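Local coordinates for botulinum neurotoxin type G (Clostridium botulinum, PDB 3MPP), which adheres to the nerve-cell surface through its receptor-binding domain and helps deliver a zinc-protease light chain into the host cytosol, at residues 235-240 / 286-291; 243-248 / 414-419; 257-262 / 334-339; 278-283 / 423-428; 348-353 / 363-368. The protein carries 4 engineered substitutions. All blocks are in the same frame, centred on the assembly; numbering follows the deposited sequence. Where two conformers were deposited one is given.

Interaction 1 (235-240 / 286-291)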
# COMPACT_ATOMS: atom_id res chain seq x y z
N ARG A 235 0.15 -11.22 -6.82
CA ARG A 235 0.82 -12.34 -7.50
C ARG A 235 0.14 -13.70 -7.38
O ARG A 235 -0.56 -13.98 -6.41
CB ARG A 235 2.27 -12.44 -7.02
CG ARG A 235 3.08 -11.21 -7.42
CD ARG A 235 4.55 -11.26 -7.08
NE ARG A 235 5.14 -9.93 -7.27
CZ ARG A 235 5.84 -9.56 -8.34
NH1 ARG A 235 6.08 -10.43 -9.32
NH2 ARG A 235 6.32 -8.33 -8.42
N TYR A 236 0.39 -14.55 -8.37
CA TYR A 236 -0.05 -15.94 -8.33
C TYR A 236 0.84 -16.72 -7.38
O TYR A 236 1.94 -16.29 -7.06
CB TYR A 236 0.06 -16.56 -9.72
CG TYR A 236 -0.95 -16.05 -10.70
CD1 TYR A 236 -2.27 -16.49 -10.63
CD2 TYR A 236 -0.61 -15.12 -11.68
CE1 TYR A 236 -3.22 -16.03 -11.51
CE2 TYR A 236 -1.56 -14.64 -12.58
CZ TYR A 236 -2.88 -15.11 -12.48
OH TYR A 236 -3.86 -14.68 -13.35
N ASP A 237 0.36 -17.88 -6.94
CA ASP A 237 1.19 -18.81 -6.18
C ASP A 237 1.76 -18.21 -4.90
O ASP A 237 2.84 -18.60 -4.45
CB ASP A 237 2.33 -19.35 -7.07
CG ASP A 237 1.83 -20.08 -8.31
OD1 ASP A 237 0.64 -20.49 -8.35
OD2 ASP A 237 2.63 -20.26 -9.25
N THR A 238 1.02 -17.28 -4.30
CA THR A 238 1.47 -16.59 -3.10
C THR A 238 0.39 -16.66 -2.02
O THR A 238 -0.79 -16.40 -2.30
CB THR A 238 1.74 -15.10 -3.43
OG1 THR A 238 2.74 -15.03 -4.45
CG2 THR A 238 2.18 -14.29 -2.17
N GLN A 239 0.78 -16.98 -0.79
CA GLN A 239 -0.21 -17.06 0.29
C GLN A 239 -0.72 -15.70 0.73
O GLN A 239 0.06 -14.79 1.01
CB GLN A 239 0.37 -17.81 1.49
CG GLN A 239 0.71 -19.27 1.19
CD GLN A 239 1.57 -19.87 2.27
OE1 GLN A 239 2.50 -19.22 2.74
NE2 GLN A 239 1.25 -21.08 2.70
N TYR A 240 -2.05 -15.58 0.80
CA TYR A 240 -2.71 -14.33 1.14
C TYR A 240 -3.84 -14.57 2.13
O TYR A 240 -4.67 -15.46 1.93
CB TYR A 240 -3.37 -13.73 -0.09
CG TYR A 240 -2.44 -13.14 -1.12
CD1 TYR A 240 -1.51 -12.16 -0.78
CD2 TYR A 240 -2.53 -13.53 -2.46
CE1 TYR A 240 -0.66 -11.60 -1.75
CE2 TYR A 240 -1.70 -12.98 -3.43
CZ TYR A 240 -0.77 -12.01 -3.07
OH TYR A 240 0.06 -11.46 -4.05
N ILE A 286 -4.42 -19.05 -2.11
CA ILE A 286 -3.42 -18.94 -3.16
C ILE A 286 -4.14 -18.73 -4.48
O ILE A 286 -4.99 -19.51 -4.85
CB ILE A 286 -2.53 -20.18 -3.25
CG1 ILE A 286 -1.72 -20.32 -1.96
CG2 ILE A 286 -1.62 -20.10 -4.48
CD1 ILE A 286 -0.96 -21.63 -1.86
N ILE A 287 -3.80 -17.65 -5.18
CA ILE A 287 -4.35 -17.40 -6.50
C ILE A 287 -3.65 -18.25 -7.56
O ILE A 287 -2.42 -18.22 -7.68
CB ILE A 287 -4.26 -15.90 -6.85
CG1 ILE A 287 -4.89 -15.05 -5.73
CG2 ILE A 287 -4.97 -15.61 -8.16
CD1 ILE A 287 -4.63 -13.58 -5.89
N LYS A 288 -4.45 -19.01 -8.32
CA LYS A 288 -3.92 -19.87 -9.39
C LYS A 288 -4.43 -19.40 -10.75
O LYS A 288 -5.57 -18.94 -10.87
CB LYS A 288 -4.39 -21.33 -9.20
CG LYS A 288 -4.06 -21.96 -7.85
CD LYS A 288 -2.55 -21.97 -7.58
CE LYS A 288 -1.84 -22.90 -8.55
NZ LYS A 288 -0.41 -23.10 -8.17
N LYS A 289 -3.60 -19.55 -11.77
CA LYS A 289 -4.04 -19.29 -13.13
C LYS A 289 -5.04 -20.34 -13.55
O LYS A 289 -4.78 -21.53 -13.42
CB LYS A 289 -2.86 -19.30 -14.10
CG LYS A 289 -1.92 -18.11 -13.94
CD LYS A 289 -0.69 -18.25 -14.84
CE LYS A 289 0.44 -17.36 -14.33
NZ LYS A 289 1.61 -17.32 -15.27
N ALA A 290 -6.20 -19.91 -14.03
CA ALA A 290 -7.19 -20.86 -14.51
C ALA A 290 -6.91 -21.22 -15.97
O ALA A 290 -7.01 -22.39 -16.35
CB ALA A 290 -8.58 -20.29 -14.37
N SER A 291 -6.55 -20.22 -16.76
CA SER A 291 -6.31 -20.40 -18.19
C SER A 291 -5.02 -21.17 -18.47
O SER A 291 -4.74 -21.53 -19.61
CB SER A 291 -6.28 -19.05 -18.91
OG SER A 291 -6.06 -19.22 -20.30
O HOH W 1 -1.46 -16.06 -4.79
O HOH W 2 -0.83 -20.37 -10.83
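Asp237 meets strand 285-289 twice, with its backbone and with its carboxylate. Its N donates to Ile287 O over 2.9 Å, almost straight (168°) and in the carbonyl plane. Its OD1 receives Lys288 NZ at 2.8 Å, a salt bridge whose ammonium arrives from above the carboxylate plane. Lys288 reaches this point because its chain folds back at chi2 (-59°) and chi3 (-67°). OD1 has a second partner in water 2, which donates to it and accepts from Lys289 N, 3.0 Å from the water oxygen. In the beta-trefoil C-terminal subdomain of the receptor-binding domain, this is where the loop leading into strand 239-244 runs beside strand 285-289, and water replaces some of the direct pairing. Water 1 sits in that join: it donates to Arg235 O and accepts from Thr238 N and from Ile287 N, the last at 2.9 Å. Around these bonds, the Tyr236 ring carries Lys289 CG over the centre of one face, 3.5 Å from the ring centroid, while Ile287 O lies at its edge. The Tyr236 hydroxyl is bonded to Asp306, and Lys289 NZ to the carbonyl of Asp299. Tyr240 OH accepts from Arg235 N at 2.8 Å, and Tyr240 CE2 packs 3.9 Å from Ile287 CD1.

Interaction 2 (243-248 / 414-419)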
# COMPACT_ATOMS: atom_id res chain seq x y z
N PHE A 243 -8.89 -9.50 3.26
CA PHE A 243 -9.41 -8.32 3.94
C PHE A 243 -10.62 -7.79 3.17
O PHE A 243 -10.58 -7.68 1.95
CB PHE A 243 -8.31 -7.27 4.05
CG PHE A 243 -8.78 -5.93 4.53
CD1 PHE A 243 -8.84 -5.64 5.89
CD2 PHE A 243 -9.11 -4.93 3.63
CE1 PHE A 243 -9.27 -4.40 6.34
CE2 PHE A 243 -9.55 -3.66 4.08
CZ PHE A 243 -9.61 -3.40 5.42
N ASN A 244 -11.69 -7.46 3.91
CA ASN A 244 -12.89 -6.85 3.34
C ASN A 244 -13.01 -5.35 3.65
O ASN A 244 -13.08 -4.96 4.82
CB ASN A 244 -14.15 -7.58 3.81
CG ASN A 244 -15.38 -7.15 3.05
OD1 ASN A 244 -15.96 -6.12 3.36
ND2 ASN A 244 -15.77 -7.93 2.04
N GLN A 245 -13.05 -4.52 2.61
CA GLN A 245 -13.12 -3.07 2.80
C GLN A 245 -14.41 -2.61 3.51
O GLN A 245 -14.38 -1.65 4.25
CB GLN A 245 -12.97 -2.31 1.48
CG GLN A 245 -13.01 -0.77 1.67
CD GLN A 245 -13.00 0.00 0.37
OE1 GLN A 245 -13.41 -0.51 -0.67
NE2 GLN A 245 -12.49 1.23 0.41
N GLY A 246 -15.52 -3.31 3.28
CA GLY A 246 -16.77 -2.92 3.91
C GLY A 246 -16.93 -3.38 5.36
O GLY A 246 -17.64 -2.75 6.14
N MET A 247 -16.27 -4.48 5.70
CA MET A 247 -16.36 -5.04 7.04
C MET A 247 -14.93 -5.30 7.47
O MET A 247 -14.42 -6.42 7.35
CB MET A 247 -17.19 -6.32 7.02
CG MET A 247 -18.59 -6.06 6.44
SD MET A 247 -19.72 -7.46 6.45
CE MET A 247 -19.86 -7.72 8.21
N GLN A 248 -14.27 -4.25 7.94
CA GLN A 248 -12.83 -4.29 8.13
C GLN A 248 -12.42 -4.99 9.42
O GLN A 248 -11.27 -5.37 9.59
CB GLN A 248 -12.26 -2.87 8.11
CG GLN A 248 -12.72 -2.07 6.90
CD GLN A 248 -11.89 -0.84 6.65
OE1 GLN A 248 -11.04 -0.47 7.47
NE2 GLN A 248 -12.14 -0.18 5.52
N LEU A 414 -20.74 3.70 -1.58
CA LEU A 414 -21.55 3.37 -0.40
C LEU A 414 -21.55 1.87 -0.07
O LEU A 414 -21.69 1.50 1.10
CB LEU A 414 -23.01 3.77 -0.66
CG LEU A 414 -23.30 5.20 -1.11
CD1 LEU A 414 -24.78 5.37 -1.46
CD2 LEU A 414 -22.89 6.19 -0.02
N ARG A 415 -21.45 1.04 -1.10
CA ARG A 415 -21.60 -0.42 -0.98
C ARG A 415 -20.22 -1.07 -1.12
O ARG A 415 -19.75 -1.32 -2.24
CB ARG A 415 -22.58 -0.92 -2.06
CG ARG A 415 -22.79 -2.44 -2.15
CD ARG A 415 -23.62 -2.81 -3.41
NE ARG A 415 -22.91 -2.44 -4.64
CZ ARG A 415 -23.50 -2.20 -5.81
NH1 ARG A 415 -24.81 -2.31 -5.91
NH2 ARG A 415 -22.78 -1.86 -6.88
N LEU A 416 -19.57 -1.33 0.00
CA LEU A 416 -18.15 -1.66 0.02
C LEU A 416 -17.87 -3.13 0.34
O LEU A 416 -16.73 -3.56 0.29
CB LEU A 416 -17.40 -0.76 1.02
CG LEU A 416 -17.56 0.75 0.82
CD1 LEU A 416 -16.86 1.55 1.94
CD2 LEU A 416 -17.05 1.18 -0.57
N GLY A 417 -18.92 -3.89 0.67
CA GLY A 417 -18.76 -5.30 1.01
C GLY A 417 -18.20 -6.23 -0.07
O GLY A 417 -17.84 -7.37 0.22
N CYS A 418 -18.17 -5.78 -1.32
CA CYS A 418 -17.60 -6.59 -2.39
C CYS A 418 -16.19 -6.14 -2.73
O CYS A 418 -15.65 -6.52 -3.76
CB CYS A 418 -18.46 -6.50 -3.67
SG CYS A 418 -18.87 -4.79 -4.16
N ASN A 419 -15.59 -5.34 -1.85
CA ASN A 419 -14.22 -4.88 -2.12
C ASN A 419 -13.26 -5.59 -1.20
O ASN A 419 -13.41 -5.53 0.02
CB ASN A 419 -14.10 -3.37 -1.95
CG ASN A 419 -15.01 -2.62 -2.89
OD1 ASN A 419 -15.22 -3.05 -4.03
ND2 ASN A 419 -15.57 -1.50 -2.43
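Asn244 ties two loops together with a single side-chain amide: ND2 donates across to Gly417 O at 2.8 Å, while OD1 turns back to its own loop and accepts from Met247 N at 2.9 Å. The latter bond makes an Asx motif at the end of strand 239-244 of the beta-trefoil subdomain, and Gly246 N adds a weak bond to the same oxygen. With CG anti to the backbone N (chi1 -169°), the amide lies beside the facing type I turn, Leu416 to Asn419. Gly417 O is met from above its carbonyl plane (47° out of it), although it lies in the amide plane of Asn244. A backbone bond from Gln245 N to Asn419 O, 2.8 Å, accompanies the Asn244-Gly417 bond. The side chains of Gln245 and Asn419 lie alongside each other, pointing the same way with their amide planes 54° apart, and Asn419 ND2 reaches Gln245 OE1 at 3.0 Å in a weak bond. Each amide has firmer partners outside: Asn419 OD1 is bonded to Tyr356 OH and to Gln364 NE2, and Gln245 NE2 to Glu357. Gly417 lies about 7 Å from the side chain of Trp402, the inferred ganglioside-binding residue, so the turn neighbours that site. The backbones come close at the two glycines, Gly246 CA standing 4.2 Å from Gly417 CA, and Leu416 CB rests 3.7 Å from Gly246 CA.

Interaction 3 (257-262 / 334-339)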
# COMPACT_ATOMS: atom_id res chain seq x y z
N LYS A 257 -18.67 -27.32 9.82
CA LYS A 257 -19.96 -27.99 9.73
C LYS A 257 -20.71 -27.70 8.43
O LYS A 257 -21.65 -28.41 8.08
CB LYS A 257 -20.86 -27.59 10.92
CG LYS A 257 -20.80 -28.55 12.10
CD LYS A 257 -19.56 -28.35 12.94
CE LYS A 257 -19.79 -28.83 14.37
NZ LYS A 257 -20.10 -30.29 14.43
N ALA A 258 -20.27 -26.68 7.69
CA ALA A 258 -21.06 -26.20 6.56
C ALA A 258 -20.31 -26.08 5.22
O ALA A 258 -20.93 -25.78 4.19
CB ALA A 258 -21.71 -24.87 6.92
N SER A 259 -19.01 -26.29 5.24
CA SER A 259 -18.19 -26.10 4.04
C SER A 259 -18.27 -24.64 3.57
O SER A 259 -18.38 -24.39 2.38
CB SER A 259 -18.67 -27.02 2.90
OG SER A 259 -18.53 -28.41 3.22
N MET A 260 -18.25 -23.69 4.51
CA MET A 260 -18.38 -22.27 4.18
C MET A 260 -17.39 -21.40 4.92
O MET A 260 -16.72 -21.85 5.84
CB MET A 260 -19.80 -21.77 4.50
CG MET A 260 -20.89 -22.45 3.70
SD MET A 260 -22.53 -22.05 4.33
CE MET A 260 -23.52 -23.09 3.26
N GLY A 261 -17.33 -20.13 4.51
CA GLY A 261 -16.61 -19.11 5.26
C GLY A 261 -17.58 -18.28 6.06
O GLY A 261 -18.54 -17.74 5.50
N GLU A 262 -17.37 -18.19 7.37
CA GLU A 262 -18.19 -17.34 8.22
C GLU A 262 -17.29 -16.21 8.71
O GLU A 262 -16.07 -16.35 8.69
CB GLU A 262 -18.72 -18.14 9.42
CG GLU A 262 -17.60 -18.92 10.13
CD GLU A 262 -18.07 -19.71 11.36
OE1 GLU A 262 -19.30 -19.85 11.56
OE2 GLU A 262 -17.19 -20.18 12.11
N GLN A 334 -24.17 -18.74 -0.53
CA GLN A 334 -22.94 -18.98 0.22
C GLN A 334 -21.94 -19.64 -0.70
O GLN A 334 -22.30 -20.52 -1.49
CB GLN A 334 -23.24 -19.87 1.43
CG GLN A 334 -23.94 -19.10 2.55
CD GLN A 334 -25.08 -19.89 3.19
OE1 GLN A 334 -25.87 -20.52 2.50
NE2 GLN A 334 -25.16 -19.83 4.50
N LEU A 335 -20.68 -19.21 -0.64
CA LEU A 335 -19.62 -19.87 -1.41
C LEU A 335 -19.32 -21.22 -0.78
O LEU A 335 -19.39 -21.37 0.44
CB LEU A 335 -18.34 -19.01 -1.46
CG LEU A 335 -18.51 -17.73 -2.29
CD1 LEU A 335 -17.28 -16.82 -2.21
CD2 LEU A 335 -18.81 -18.12 -3.75
N PHE A 336 -18.99 -22.19 -1.63
CA PHE A 336 -18.75 -23.58 -1.24
C PHE A 336 -17.25 -23.81 -1.17
O PHE A 336 -16.57 -23.76 -2.19
CB PHE A 336 -19.40 -24.50 -2.29
CG PHE A 336 -19.19 -26.00 -2.05
CD1 PHE A 336 -19.41 -26.58 -0.80
CD2 PHE A 336 -18.84 -26.83 -3.11
CE1 PHE A 336 -19.24 -27.96 -0.60
CE2 PHE A 336 -18.67 -28.21 -2.93
CZ PHE A 336 -18.87 -28.78 -1.68
N LEU A 337 -16.71 -24.02 0.03
CA LEU A 337 -15.26 -24.18 0.17
C LEU A 337 -15.05 -25.68 0.30
O LEU A 337 -15.47 -26.27 1.30
CB LEU A 337 -14.72 -23.42 1.41
CG LEU A 337 -15.16 -21.95 1.54
CD1 LEU A 337 -14.53 -21.24 2.76
CD2 LEU A 337 -14.86 -21.19 0.25
N ALA A 338 -14.44 -26.30 -0.72
CA ALA A 338 -14.43 -27.77 -0.82
C ALA A 338 -13.17 -28.36 -1.46
O ALA A 338 -12.43 -27.68 -2.18
CB ALA A 338 -15.66 -28.23 -1.60
N PRO A 339 -12.91 -29.65 -1.21
CA PRO A 339 -11.86 -30.34 -1.96
C PRO A 339 -12.12 -30.25 -3.46
O PRO A 339 -13.28 -30.16 -3.90
CB PRO A 339 -11.99 -31.81 -1.50
CG PRO A 339 -12.73 -31.75 -0.18
CD PRO A 339 -13.63 -30.54 -0.27
O HOH W 3 -15.89 -28.60 2.88
O HOH W 4 -19.01 -19.49 2.33
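Leu337 N donates to Ser259 O at 2.9 Å, nearly straight (173°) though from above the carbonyl plane, and Leu337 CD1 presses to 3.5 Å from Gly261 N. Leu337 and Gly261 are buried, and water 4 makes a bridge within this tight part, accepting from Gly261 N and donating to the carbonyl of buried Leu335. The touching parts, 259-261 and 334-337, run at a steep angle, 111° between their directions. Ser259 and Met260 form a G1 beta bulge facing Phe255 in the hairpin of strands 250-255 and 260-270, and the bulge is set against strand 332-339 of the beta-trefoil subdomain. The remaining side of the contact is more exposed. There water 3 joins Ser259 OG to Leu337 O. Met260 and Gln334 are both partly exposed; the extended methionine runs obliquely across the glutamine, with SD 3.4 Å from Gln334 NE2 and CE also against the amide. Ser259 CB touches Phe336 CE1 at 3.7 Å, and the Phe336 ring stacks on Phe346.

Interaction 4 (278-283 / 423-428)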
# COMPACT_ATOMS: atom_id res chain seq x y z
N ASN A 278 -5.16 -7.71 14.35
CA ASN A 278 -4.38 -8.69 13.58
C ASN A 278 -4.91 -8.92 12.16
O ASN A 278 -6.12 -8.89 11.94
CB ASN A 278 -4.32 -10.02 14.34
CG ASN A 278 -3.45 -9.93 15.57
OD1 ASN A 278 -3.88 -10.20 16.69
ND2 ASN A 278 -2.22 -9.50 15.36
N LEU A 279 -3.99 -9.17 11.23
CA LEU A 279 -4.25 -9.29 9.80
C LEU A 279 -4.08 -10.71 9.29
O LEU A 279 -4.75 -11.13 8.34
CB LEU A 279 -3.25 -8.42 9.02
CG LEU A 279 -3.30 -6.93 9.38
CD1 LEU A 279 -2.36 -6.15 8.48
CD2 LEU A 279 -4.74 -6.41 9.24
N TYR A 280 -3.16 -11.44 9.90
CA TYR A 280 -2.88 -12.78 9.43
C TYR A 280 -3.82 -13.78 10.10
O TYR A 280 -3.39 -14.56 10.94
CB TYR A 280 -1.43 -13.14 9.71
CG TYR A 280 -0.43 -12.15 9.20
CD1 TYR A 280 -0.60 -11.52 7.98
CD2 TYR A 280 0.74 -11.89 9.92
CE1 TYR A 280 0.36 -10.63 7.50
CE2 TYR A 280 1.69 -11.01 9.45
CZ TYR A 280 1.50 -10.38 8.23
OH TYR A 280 2.46 -9.49 7.77
N LEU A 281 -5.09 -13.75 9.72
CA LEU A 281 -6.14 -14.54 10.39
C LEU A 281 -7.02 -15.18 9.33
O LEU A 281 -7.21 -14.61 8.27
CB LEU A 281 -7.01 -13.63 11.25
CG LEU A 281 -6.35 -12.90 12.43
CD1 LEU A 281 -7.36 -11.93 13.06
CD2 LEU A 281 -5.90 -13.93 13.46
N GLY A 282 -7.57 -16.36 9.63
CA GLY A 282 -8.56 -16.97 8.75
C GLY A 282 -8.03 -17.76 7.57
O GLY A 282 -6.90 -18.24 7.58
N LEU A 283 -8.87 -17.90 6.54
CA LEU A 283 -8.52 -18.66 5.34
C LEU A 283 -7.26 -18.10 4.72
O LEU A 283 -7.12 -16.90 4.57
CB LEU A 283 -9.64 -18.57 4.31
CG LEU A 283 -10.98 -19.12 4.85
CD1 LEU A 283 -12.14 -18.77 3.93
CD2 LEU A 283 -10.85 -20.60 5.03
N ILE A 423 -3.67 -10.03 1.67
CA ILE A 423 -2.60 -9.70 2.61
C ILE A 423 -1.55 -10.83 2.69
O ILE A 423 -1.81 -11.87 3.27
CB ILE A 423 -3.15 -9.46 4.05
CG1 ILE A 423 -4.38 -8.55 4.02
CG2 ILE A 423 -2.07 -8.86 4.94
CD1 ILE A 423 -4.90 -8.21 5.46
N PRO A 424 -0.37 -10.62 2.09
CA PRO A 424 0.73 -11.55 2.31
C PRO A 424 1.46 -11.23 3.61
O PRO A 424 1.49 -10.07 4.02
CB PRO A 424 1.68 -11.28 1.14
CG PRO A 424 1.35 -9.84 0.70
CD PRO A 424 0.03 -9.44 1.29
N VAL A 425 2.07 -12.24 4.22
CA VAL A 425 2.94 -12.02 5.37
C VAL A 425 4.14 -11.19 4.91
O VAL A 425 4.80 -11.55 3.94
CB VAL A 425 3.48 -13.35 5.96
CG1 VAL A 425 4.42 -13.04 7.12
CG2 VAL A 425 2.34 -14.25 6.39
N ASP A 426 4.40 -10.08 5.60
CA ASP A 426 5.42 -9.13 5.16
C ASP A 426 6.34 -8.86 6.34
O ASP A 426 5.86 -8.81 7.47
CB ASP A 426 4.75 -7.83 4.69
CG ASP A 426 5.74 -6.82 4.14
OD1 ASP A 426 6.14 -6.95 2.95
OD2 ASP A 426 6.10 -5.89 4.87
N GLU A 427 7.63 -8.68 6.09
CA GLU A 427 8.58 -8.44 7.19
C GLU A 427 8.30 -7.17 7.97
O GLU A 427 8.70 -7.07 9.13
CB GLU A 427 10.04 -8.42 6.69
CG GLU A 427 10.39 -7.22 5.84
CD GLU A 427 11.89 -7.10 5.59
OE1 GLU A 427 12.68 -7.73 6.33
OE2 GLU A 427 12.29 -6.36 4.67
N GLY A 428 7.64 -6.20 7.34
CA GLY A 428 7.36 -4.94 8.00
C GLY A 428 6.11 -4.98 8.87
O GLY A 428 5.70 -3.96 9.40
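Tyr280 OH is held by two bonds: Asp426 N donates to it at 3.0 Å, and the carbonyl of Trp429, whose ring also meets the tyrosine edge-to-face, is its other partner. With the oxygen fixed at its end, the Tyr280 ring lies across Val425 at about a right angle. Val425 CG2 stands over the centre of one face, 4.2 Å from the ring centroid and 6° off the normal, a CH-pi contact, and Ile423 CG2 meets the edge at CE1 from 3.9 Å. Tyr280 is itself the centre of an inverse gamma turn, and the preceding Leu279 turns its CB to Ile423 CD1, 3.9 Å away. Beyond the tyrosine, Asp426 closes an Asx turn, its OD2 accepting from Gly428 N at 2.9 Å; CG lies anti to the backbone N (chi1 -176°), carrying the carboxylate away from Tyr280. That same OD2 also binds Arg74 and Asn141 of the N-terminal subdomain, so the segment lies where the two halves of the receptor-binding domain meet. Leu279 packs on Phe229, and the loop 278-283 leads from strand 275-277 to strand 285-289, while 423-428 runs on from strand 420-423.

Interaction 5 (348-353 / 363-368)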
# COMPACT_ATOMS: atom_id res chain seq x y z
N ASP A 348 -15.56 -23.06 -10.50
CA ASP A 348 -14.44 -22.46 -9.78
C ASP A 348 -13.69 -21.38 -10.54
O ASP A 348 -12.79 -20.74 -10.00
CB ASP A 348 -13.45 -23.53 -9.30
CG ASP A 348 -12.87 -24.35 -10.45
OD1 ASP A 348 -13.33 -24.23 -11.60
OD2 ASP A 348 -11.94 -25.13 -10.20
N VAL A 349 -14.08 -21.15 -11.78
CA VAL A 349 -13.41 -20.14 -12.60
C VAL A 349 -13.90 -18.71 -12.28
O VAL A 349 -15.07 -18.35 -12.51
CB VAL A 349 -13.57 -20.45 -14.10
CG1 VAL A 349 -12.87 -19.38 -14.93
CG2 VAL A 349 -13.02 -21.86 -14.40
N LEU A 350 -12.99 -17.91 -11.73
CA LEU A 350 -13.30 -16.56 -11.28
C LEU A 350 -12.50 -15.53 -12.07
O LEU A 350 -11.57 -15.87 -12.80
CB LEU A 350 -12.93 -16.41 -9.81
CG LEU A 350 -13.41 -17.51 -8.87
CD1 LEU A 350 -12.87 -17.29 -7.45
CD2 LEU A 350 -14.93 -17.57 -8.91
N GLN A 351 -12.87 -14.26 -11.89
CA GLN A 351 -12.16 -13.16 -12.52
C GLN A 351 -11.96 -12.05 -11.50
O GLN A 351 -12.91 -11.63 -10.84
CB GLN A 351 -12.93 -12.63 -13.72
CG GLN A 351 -13.23 -13.67 -14.78
CD GLN A 351 -14.29 -13.20 -15.77
OE1 GLN A 351 -14.18 -12.12 -16.34
NE2 GLN A 351 -15.32 -14.01 -15.97
N ILE A 352 -10.71 -11.59 -11.36
CA ILE A 352 -10.41 -10.49 -10.46
C ILE A 352 -10.48 -9.18 -11.25
O ILE A 352 -9.96 -9.08 -12.36
CB ILE A 352 -9.03 -10.64 -9.78
CG1 ILE A 352 -8.93 -11.99 -9.07
CG2 ILE A 352 -8.81 -9.56 -8.75
CD1 ILE A 352 -7.78 -12.05 -8.08
N LYS A 353 -11.14 -8.20 -10.66
CA LYS A 353 -11.45 -6.98 -11.39
C LYS A 353 -11.12 -5.75 -10.53
O LYS A 353 -10.91 -5.85 -9.33
CB LYS A 353 -12.94 -6.95 -11.75
CG LYS A 353 -13.47 -8.19 -12.45
CD LYS A 353 -13.09 -8.25 -13.92
CE LYS A 353 -13.78 -7.18 -14.72
NZ LYS A 353 -13.83 -7.59 -16.16
N CYS A 363 -10.02 -4.72 -4.80
CA CYS A 363 -10.40 -5.38 -6.04
C CYS A 363 -11.70 -6.13 -5.79
O CYS A 363 -12.12 -6.28 -4.64
CB CYS A 363 -9.30 -6.35 -6.51
SG CYS A 363 -9.04 -7.73 -5.38
N GLN A 364 -12.35 -6.56 -6.86
CA GLN A 364 -13.61 -7.29 -6.77
C GLN A 364 -13.42 -8.67 -7.40
O GLN A 364 -12.53 -8.84 -8.23
CB GLN A 364 -14.72 -6.56 -7.53
CG GLN A 364 -15.04 -5.15 -7.00
CD GLN A 364 -14.03 -4.09 -7.44
OE1 GLN A 364 -13.58 -4.07 -8.59
NE2 GLN A 364 -13.68 -3.20 -6.52
N ILE A 365 -14.24 -9.63 -7.00
CA ILE A 365 -14.12 -10.98 -7.57
C ILE A 365 -15.45 -11.37 -8.20
O ILE A 365 -16.46 -11.43 -7.52
CB ILE A 365 -13.72 -12.02 -6.50
CG1 ILE A 365 -12.45 -11.56 -5.77
CG2 ILE A 365 -13.52 -13.41 -7.14
CD1 ILE A 365 -12.32 -12.03 -4.34
N LEU A 366 -15.41 -11.62 -9.51
CA LEU A 366 -16.58 -11.89 -10.32
C LEU A 366 -16.61 -13.37 -10.72
O LEU A 366 -15.57 -14.00 -10.87
CB LEU A 366 -16.52 -11.01 -11.59
CG LEU A 366 -17.44 -11.32 -12.77
CD1 LEU A 366 -18.89 -11.06 -12.43
CD2 LEU A 366 -17.04 -10.52 -14.02
N CYS A 367 -17.81 -13.93 -10.86
CA CYS A 367 -17.97 -15.23 -11.49
C CYS A 367 -19.05 -15.16 -12.56
O CYS A 367 -20.18 -14.73 -12.29
CB CYS A 367 -18.31 -16.32 -10.47
SG CYS A 367 -18.33 -17.99 -11.17
N GLU A 368 -18.69 -15.56 -13.77
CA GLU A 368 -19.60 -15.57 -14.92
C GLU A 368 -19.42 -16.87 -15.70
O GLU A 368 -18.31 -17.37 -15.80
CB GLU A 368 -19.29 -14.40 -15.85
CG GLU A 368 -19.75 -13.04 -15.38
CD GLU A 368 -19.59 -11.98 -16.47
OE1 GLU A 368 -18.75 -12.17 -17.37
OE2 GLU A 368 -20.30 -10.95 -16.41
O HOH W 5 -15.74 -16.31 -14.34
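Leu350 holds its CG anti to the carbonyl carbon (chi1 -48°), which spreads its two methyls over the facing strand: CD1 meets Ile365 CG2 at 3.9 Å and CD2 meets Cys367 CB, also at 3.9 Å. Cys363 instead sets SG between its backbone N and carbonyl carbon (chi1 65°), against Ile352 CG2 at 3.8 Å. These side chains share one face of an antiparallel hairpin. Its backbones are joined by reciprocal bonds in the hydrogen-bonded pairs Gln351-Leu366 and Lys353-Gln364; the shortest is Leu366 N to Gln351 O, 2.8 Å and nearly straight (178°). At the far end, water 5 donates to Val349 O and accepts from Glu368 N. The bent Gln364 side chain gives OE1 to Tyr355 N. This beta-trefoil hairpin is flanked by strand 307-312, where Ile308 packs on Ile352, and by strand 373-382, whose Phe377 covers Leu350 and Ile365.

How the interactions relate
From the N terminus of the C-terminal subdomain, segments 235-240, 243-248, 257-262 and 278-283 open in turn. Interaction 1 closes first, at 286-291, crossing interactions 2, 3 and 4. Interaction 3 closes at 334-339, and the hairpin of interaction 5 follows in series. Both are nested within the long loop of interaction 2, which closes at 414-419; interaction 4, closing last at 423-428, crosses interactions 2 and 3 and encloses 5. Tyr240 on Pro424 and Phe243 on Ile423 join strand 239-244 to the C-terminal segment, linking interactions 1 and 2 to 4. Ile287 on Ile352 joins two strands of the sheet (1 and 5), and Leu337 on Leu283 joins strand 332-339 to the loop 278-283 (3 and 4).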